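Local atomic coordinates of methyl-CpG-binding domain protein 3 (Homo sapiens, PDB entry 6CCG), a protein that binds methylated CpG DNA through its methyl-CpG-binding domain and probably acts in transcriptional regulation. Residues Q50-L55 against M59-F64. Sequence-based numbering, arbitrary orientation.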
loop_
_atom_site.group_PDB
_atom_site.type_symbol
_atom_site.label_atom_id
_atom_site.label_comp_id
_atom_site.label_asym_id
_atom_site.label_seq_id
_atom_site.Cartn_x
_atom_site.Cartn_y
_atom_site.Cartn_z
ATOM N N GLN A 50 4.663 3.598 8.874
ATOM C CA GLN A 50 3.560 4.582 8.866
ATOM C C GLN A 50 2.171 3.907 8.952
ATOM O O GLN A 50 1.367 4.274 9.789
ATOM C CB GLN A 50 3.639 5.455 7.630
ATOM C CG GLN A 50 2.749 6.672 7.664
ATOM C CD GLN A 50 2.682 7.402 6.351
ATOM O OE1 GLN A 50 3.017 6.832 5.278
ATOM N NE2 GLN A 50 2.228 8.698 6.403
ATOM N N LEU A 51 1.931 2.920 8.071
ATOM C CA LEU A 51 0.694 2.114 8.085
ATOM C C LEU A 51 0.435 1.405 9.421
ATOM O O LEU A 51 -0.712 1.310 9.858
ATOM C CB LEU A 51 0.748 1.045 6.990
ATOM C CG LEU A 51 -0.519 0.369 6.510
ATOM C CD1 LEU A 51 -1.572 1.395 6.103
ATOM C CD2 LEU A 51 -0.172 -0.540 5.299
ATOM N N ALA A 52 1.501 0.876 10.030
ATOM C CA ALA A 52 1.391 0.102 11.220
ATOM C C ALA A 52 0.920 0.975 12.446
ATOM O O ALA A 52 0.249 0.468 13.360
ATOM C CB ALA A 52 2.699 -0.608 11.513
ATOM N N ARG A 53 1.213 2.267 12.418
ATOM C CA ARG A 53 0.667 3.205 13.456
ATOM C C ARG A 53 -0.889 3.355 13.422
ATOM O O ARG A 53 -1.493 3.681 14.430
ATOM C CB ARG A 53 1.362 4.580 13.329
ATOM C CG ARG A 53 2.839 4.545 13.750
ATOM C CD ARG A 53 3.391 5.929 13.999
ATOM N NE ARG A 53 3.647 6.646 12.766
ATOM C CZ ARG A 53 4.739 6.488 12.001
ATOM N NH1 ARG A 53 4.877 7.219 10.887
ATOM N NH2 ARG A 53 5.702 5.600 12.332
ATOM N N TYR A 54 -1.514 3.100 12.267
ATOM C CA TYR A 54 -3.004 3.132 12.130
ATOM C C TYR A 54 -3.659 1.754 12.311
ATOM O O TYR A 54 -4.655 1.625 13.044
ATOM C CB TYR A 54 -3.419 3.790 10.786
ATOM C CG TYR A 54 -3.144 5.258 10.821
ATOM C CD1 TYR A 54 -1.831 5.730 10.792
ATOM C CD2 TYR A 54 -4.189 6.201 10.967
ATOM C CE1 TYR A 54 -1.545 7.104 10.885
ATOM C CE2 TYR A 54 -3.921 7.565 11.059
ATOM C CZ TYR A 54 -2.580 8.012 11.005
ATOM O OH TYR A 54 -2.253 9.360 11.086
ATOM N N LEU A 55 -3.080 0.733 11.691
ATOM C CA LEU A 55 -3.687 -0.606 11.672
ATOM C C LEU A 55 -3.060 -1.639 12.591
ATOM O O LEU A 55 -3.688 -2.676 12.855
ATOM C CB LEU A 55 -3.642 -1.138 10.229
ATOM C CG LEU A 55 -4.612 -0.502 9.260
ATOM C CD1 LEU A 55 -4.400 -1.110 7.886
ATOM C CD2 LEU A 55 -6.068 -0.705 9.735
ATOM N N MET A 59 -5.236 -4.953 13.620
ATOM C CA MET A 59 -4.914 -6.226 12.975
ATOM C C MET A 59 -3.437 -6.563 12.997
ATOM O O MET A 59 -2.581 -5.692 13.184
ATOM C CB MET A 59 -5.355 -6.164 11.525
ATOM C CG MET A 59 -4.657 -5.057 10.737
ATOM S SD MET A 59 -5.200 -5.008 9.059
ATOM C CE MET A 59 -4.404 -6.447 8.353
ATOM N N ASP A 60 -3.159 -7.828 12.712
ATOM C CA ASP A 60 -1.805 -8.364 12.620
ATOM C C ASP A 60 -1.156 -7.956 11.275
ATOM O O ASP A 60 -1.557 -8.440 10.225
ATOM C CB ASP A 60 -1.890 -9.894 12.728
ATOM C CG ASP A 60 -0.536 -10.578 12.857
ATOM O OD1 ASP A 60 0.515 -9.907 12.859
ATOM O OD2 ASP A 60 -0.548 -11.823 12.980
ATOM N N LEU A 61 -0.166 -7.071 11.329
ATOM C CA LEU A 61 0.635 -6.702 10.129
ATOM C C LEU A 61 2.026 -7.329 10.090
ATOM O O LEU A 61 2.827 -6.969 9.220
ATOM C CB LEU A 61 0.771 -5.179 10.001
ATOM C CG LEU A 61 -0.478 -4.380 9.692
ATOM C CD1 LEU A 61 -0.119 -2.919 9.621
ATOM C CD2 LEU A 61 -1.142 -4.811 8.397
ATOM N N SER A 62 2.316 -8.283 10.970
ATOM C CA SER A 62 3.673 -8.862 11.025
ATOM C C SER A 62 4.090 -9.547 9.698
ATOM O O SER A 62 5.248 -9.445 9.293
ATOM C CB SER A 62 3.801 -9.830 12.194
ATOM O OG SER A 62 2.802 -10.822 12.139
ATOM N N THR A 63 3.141 -10.203 9.020
ATOM C CA THR A 63 3.414 -10.886 7.732
ATOM C C THR A 63 2.833 -10.167 6.497
ATOM O O THR A 63 2.757 -10.757 5.420
ATOM C CB THR A 63 2.863 -12.320 7.756
ATOM O OG1 THR A 63 1.446 -12.284 7.945
ATOM C CG2 THR A 63 3.529 -13.138 8.854
ATOM N N PHE A 64 2.412 -8.908 6.661
ATOM C CA PHE A 64 1.904 -8.108 5.565
ATOM C C PHE A 64 3.100 -7.540 4.760
ATOM O O PHE A 64 3.946 -6.836 5.303
ATOM C CB PHE A 64 1.038 -6.965 6.069
ATOM C CG PHE A 64 0.510 -6.074 4.978
ATOM C CD1 PHE A 64 -0.476 -6.538 4.091
ATOM C CD2 PHE A 64 0.989 -4.799 4.818
ATOM C CE1 PHE A 64 -0.970 -5.720 3.066
ATOM C CE2 PHE A 64 0.500 -3.969 3.799
ATOM C CZ PHE A 64 -0.492 -4.434 2.928
#
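Met59 reaches back to the last turn of helix 48-55: its backbone N donates to Leu55 O at 2.9 Å in a somewhat bent bond (N-H...O angle 144°). The Met59 side chain then passes aslant over Leu55, with CG 4.1 Å from Leu55 CB and SD near Leu55 CD1. A chi1 of 61° sets CG between the backbone N and the carbonyl carbon and brings it close to Leu55 O. Asp60 turns away and braces the loop instead: its OD1 accepts from Ser62 N, closing an Asx turn, and also from Ser62 OG. Leu61 sends its CD1 methyl onto the helix surface, 3.7 Å from Ala52 CA and 4.0 Å from Leu55 CB. A type I turn from Leu61 to Phe64 follows, and the Phe64 ring meets Leu51 CD2 obliquely through CE2 at 3.8 Å. Trp17 packs on Leu51 and Leu55, while Met71 of strand 70-71 backs Met59 and Phe64. Lys48 NZ hydrogen-bonds to the carbonyl oxygens of Leu61 and Phe64. Polar ties at both ends of the helix, Lys48 at its start and Leu55 O at its end, thus flank a largely buried apolar patch that seats the loop leading into strand 64-65.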